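Long-range contact in periplasmic binding protein (Veillonella parvula, PDB 4OVK), which probably captures a solute in the periplasm and delivers it to an ABC transporter: residues Y183-N188 with I235-D240. Sequence-based numbering, arbitrary orientation.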
ATOM      1  N   TYR A 183      -6.051  12.059  -9.107  1.00 16.96           N
ATOM      2  CA  TYR A 183      -5.520  10.708  -8.997  1.00 15.43           C
ATOM      3  C   TYR A 183      -6.361   9.823  -9.922  1.00 16.11           C
ATOM      4  O   TYR A 183      -7.510   9.506  -9.623  1.00 17.25           O
ATOM      5  CB  TYR A 183      -5.558  10.237  -7.538  1.00 17.84           C
ATOM      6  CG  TYR A 183      -4.444   9.267  -7.132  1.00 16.68           C
ATOM      7  CD1 TYR A 183      -4.333   8.018  -7.716  1.00 18.45           C
ATOM      8  CD2 TYR A 183      -3.511   9.611  -6.157  1.00 18.43           C
ATOM      9  CE1 TYR A 183      -3.331   7.128  -7.332  1.00 21.48           C
ATOM     10  CE2 TYR A 183      -2.497   8.743  -5.781  1.00 19.91           C
ATOM     11  CZ  TYR A 183      -2.418   7.497  -6.363  1.00 20.93           C
ATOM     12  OH  TYR A 183      -1.426   6.622  -5.970  1.00 23.61           O
ATOM     13  N   LEU A 184      -5.793   9.500 -11.081  1.00 16.21           N
ATOM     14  CA  LEU A 184      -6.474   8.743 -12.124  1.00 15.83           C
ATOM     15  C   LEU A 184      -6.160   7.256 -11.968  1.00 16.01           C
ATOM     16  O   LEU A 184      -4.991   6.865 -11.953  1.00 15.57           O
ATOM     17  CB  LEU A 184      -6.040   9.272 -13.513  1.00 16.63           C
ATOM     18  CG  LEU A 184      -6.638   8.620 -14.770  1.00 16.86           C
ATOM     19  CD1 LEU A 184      -8.151   8.807 -14.865  1.00 19.07           C
ATOM     20  CD2 LEU A 184      -5.964   9.185 -16.022  1.00 17.61           C
ATOM     21  N   GLN A 185      -7.200   6.427 -11.824  1.00 16.79           N
ATOM     22  CA  GLN A 185      -6.988   4.994 -11.607  1.00 16.81           C
ATOM     23  C   GLN A 185      -6.568   4.240 -12.863  1.00 18.45           C
ATOM     24  O   GLN A 185      -5.703   3.350 -12.803  1.00 18.64           O
ATOM     25  CB  GLN A 185      -8.237   4.306 -11.050  1.00 16.59           C
ATOM     26  CG  GLN A 185      -7.895   2.971 -10.377  1.00 20.48           C
ATOM     27  CD  GLN A 185      -9.098   2.207  -9.842  1.00 26.28           C
ATOM     28  OE1 GLN A 185      -8.974   1.403  -8.918  1.00 31.73           O
ATOM     29  NE2 GLN A 185     -10.260   2.437 -10.430  1.00 29.18           N
ATOM     30  N   ASN A 186      -7.208   4.558 -13.986  1.00 19.65           N
ATOM     31  CA  ASN A 186      -7.135   3.689 -15.164  1.00 20.17           C
ATOM     32  C   ASN A 186      -7.423   4.424 -16.476  1.00 21.32           C
ATOM     33  O   ASN A 186      -7.478   5.652 -16.497  1.00 18.69           O
ATOM     34  CB  ASN A 186      -8.069   2.486 -14.969  1.00 21.53           C
ATOM     35  CG  ASN A 186      -9.506   2.876 -14.731  1.00 21.07           C
ATOM     36  OD1 ASN A 186      -9.983   3.891 -15.226  1.00 23.70           O
ATOM     37  ND2 ASN A 186     -10.226   2.033 -13.991  1.00 24.41           N
ATOM     38  N   LYS A 187      -7.606   3.658 -17.555  1.00 21.29           N
ATOM     39  CA  LYS A 187      -7.891   4.199 -18.888  1.00 23.39           C
ATOM     40  C   LYS A 187      -9.381   4.412 -19.148  1.00 26.38           C
ATOM     41  O   LYS A 187      -9.775   4.708 -20.284  1.00 29.04           O
ATOM     42  CB  LYS A 187      -7.321   3.260 -19.955  1.00 25.70           C
ATOM     43  CG  LYS A 187      -5.826   3.019 -19.807  1.00 23.41           C
ATOM     44  CD  LYS A 187      -5.252   2.194 -20.951  1.00 26.67           C
ATOM     45  CE  LYS A 187      -5.344   0.713 -20.682  1.00 31.10           C
ATOM     46  NZ  LYS A 187      -4.549   0.268 -19.511  1.00 25.85           N
ATOM     47  N   ASN A 188     -10.197   4.281 -18.102  1.00 27.26           N
ATOM     48  CA  ASN A 188     -11.647   4.353 -18.225  1.00 29.79           C
ATOM     49  C   ASN A 188     -12.235   5.469 -17.355  1.00 27.98           C
ATOM     50  O   ASN A 188     -13.344   5.343 -16.843  1.00 30.64           O
ATOM     51  CB  ASN A 188     -12.260   2.990 -17.858  1.00 37.44           C
ATOM     52  CG  ASN A 188     -13.641   2.782 -18.456  1.00 44.54           C
ATOM     53  OD1 ASN A 188     -13.969   3.340 -19.507  1.00 57.52           O
ATOM     54  ND2 ASN A 188     -14.457   1.958 -17.792  1.00 52.18           N
ATOM     55  N   ILE A 235      -1.653  12.029 -11.080  1.00 12.69           N
ATOM     56  CA  ILE A 235      -0.966  10.843 -10.616  1.00 12.43           C
ATOM     57  C   ILE A 235      -1.743   9.646 -11.160  1.00 12.38           C
ATOM     58  O   ILE A 235      -2.971   9.615 -11.076  1.00 14.30           O
ATOM     59  CB  ILE A 235      -0.899  10.800  -9.078  1.00 13.40           C
ATOM     60  CG1 ILE A 235      -0.117  12.025  -8.556  1.00 16.65           C
ATOM     61  CG2 ILE A 235      -0.290   9.494  -8.596  1.00 16.37           C
ATOM     62  CD1 ILE A 235      -0.243  12.199  -7.080  1.00 19.14           C
ATOM     63  N   LEU A 236      -1.022   8.693 -11.745  1.00 12.81           N
ATOM     64  CA  LEU A 236      -1.619   7.495 -12.327  1.00 13.54           C
ATOM     65  C   LEU A 236      -1.417   6.340 -11.362  1.00 12.62           C
ATOM     66  O   LEU A 236      -0.314   6.113 -10.903  1.00 12.68           O
ATOM     67  CB  LEU A 236      -0.957   7.157 -13.667  1.00 13.34           C
ATOM     68  CG  LEU A 236      -0.913   8.255 -14.732  1.00 14.86           C
ATOM     69  CD1 LEU A 236      -0.078   7.815 -15.920  1.00 15.92           C
ATOM     70  CD2 LEU A 236      -2.303   8.643 -15.189  1.00 16.36           C
ATOM     71  N   SER A 237      -2.481   5.590 -11.076  1.00 13.48           N
ATOM     72  CA  SER A 237      -2.382   4.492 -10.137  1.00 13.07           C
ATOM     73  C   SER A 237      -1.698   3.249 -10.729  1.00 14.19           C
ATOM     74  O   SER A 237      -1.484   3.162 -11.936  1.00 14.53           O
ATOM     75  CB  SER A 237      -3.777   4.121  -9.626  1.00 15.32           C
ATOM     76  OG  SER A 237      -4.329   3.087 -10.408  1.00 20.94           O
ATOM     77  N   ASN A 238      -1.386   2.286  -9.856  1.00 15.15           N
ATOM     78  CA  ASN A 238      -0.851   0.967 -10.256  1.00 16.46           C
ATOM     79  C   ASN A 238      -1.915  -0.118 -10.378  1.00 17.14           C
ATOM     80  O   ASN A 238      -1.590  -1.307 -10.520  1.00 19.71           O
ATOM     81  CB  ASN A 238       0.239   0.510  -9.277  1.00 18.57           C
ATOM     82  CG  ASN A 238       1.519   1.304  -9.433  1.00 19.51           C
ATOM     83  OD1 ASN A 238       1.802   2.198  -8.653  1.00 25.27           O
ATOM     84  ND2 ASN A 238       2.278   0.997 -10.464  1.00 15.52           N
ATOM     85  N   PHE A 239      -3.187   0.273 -10.352  1.00 19.55           N
ATOM     86  CA  PHE A 239      -4.281  -0.681 -10.619  1.00 21.97           C
ATOM     87  C   PHE A 239      -4.388  -1.055 -12.098  1.00 20.82           C
ATOM     88  O   PHE A 239      -5.123  -1.976 -12.460  1.00 26.33           O
ATOM     89  CB  PHE A 239      -5.625  -0.097 -10.164  1.00 23.81           C
ATOM     90  CG  PHE A 239      -5.832  -0.121  -8.680  1.00 26.68           C
ATOM     91  CD1 PHE A 239      -5.408   0.933  -7.884  1.00 29.87           C
ATOM     92  CD2 PHE A 239      -6.494  -1.196  -8.075  1.00 34.54           C
ATOM     93  CE1 PHE A 239      -5.617   0.913  -6.510  1.00 36.98           C
ATOM     94  CE2 PHE A 239      -6.705  -1.216  -6.705  1.00 37.57           C
ATOM     95  CZ  PHE A 239      -6.267  -0.163  -5.921  1.00 37.36           C
ATOM     96  N   ASP A 240      -3.653  -0.342 -12.947  1.00 21.71           N
ATOM     97  CA  ASP A 240      -3.838  -0.375 -14.385  1.00 20.65           C
ATOM     98  C   ASP A 240      -2.488  -0.134 -15.043  1.00 17.78           C
ATOM     99  O   ASP A 240      -1.597   0.462 -14.428  1.00 19.60           O
ATOM    100  CB  ASP A 240      -4.801   0.759 -14.759  1.00 22.64           C
ATOM    101  CG  ASP A 240      -5.217   0.718 -16.195  1.00 22.82           C
ATOM    102  OD1 ASP A 240      -6.179  -0.003 -16.508  1.00 26.73           O
ATOM    103  OD2 ASP A 240      -4.569   1.399 -17.020  1.00 26.41           O
TER
HETATM  104  O   HOH W   1      -4.327  -2.028 -17.724  1.00 20.60           O
HETATM  105  O   HOH W   2      -8.155   0.889 -17.979  1.00 38.64           O
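Strands 180-184 and 233-236 end here as parallel neighbours, Leu184 N giving its hydrogen to Ile235 O at 2.8 Å and Ser237 N reaching Leu184 O at 2.9 Å. They are the central pair of the four-stranded parallel sheet of the second lobe, and the contact illustrates how, in an alpha/beta fold of strand order 2-1-3-4, loops leaving the carboxyl ends of adjacent strands are tied together by side chains. On one face of the sheet the Tyr183 ring receives Ile235 CG2 over its surface, a CH-pi contact 3.8 Å from the ring centroid, while Ser237 CB lies in plane at the ring edge; the phenol hydroxyl is taken by Asp279. Leu184 and Leu236 run side by side on the other face, their CD2 methyls touching. Past the strands, Ser237 OG does double duty: it donates to a lone pair of Gln185 O, lying in that carbonyl's plane, and accepts from Phe239 N, closing an ST turn that swings the chain back toward Gln185. With CG anti to the backbone N (chi1 -160°), the extended Gln185 chain carries OE1 over one face of the Phe239 ring, near its rim, 3.5 Å from Phe239 CG, the amide and ring planes 66° apart. Lys187 bends at its last two torsions, bringing NZ to the syn side of Asp240 OD2, somewhat out of the carboxylate plane, for a salt bridge of 2.7 Å; Ser241 OG and Ile242 N add further bonds to NZ and OD2 respectively. With an alanine at Asp240, the Lys187 ammonium would probably lose its charged mate and Ile242 N its acceptor. The second carboxylate oxygen is served by water: one molecule accepts from Lys187 N and donates to Asp240 OD1, which lies 2.6 Å from the water oxygen.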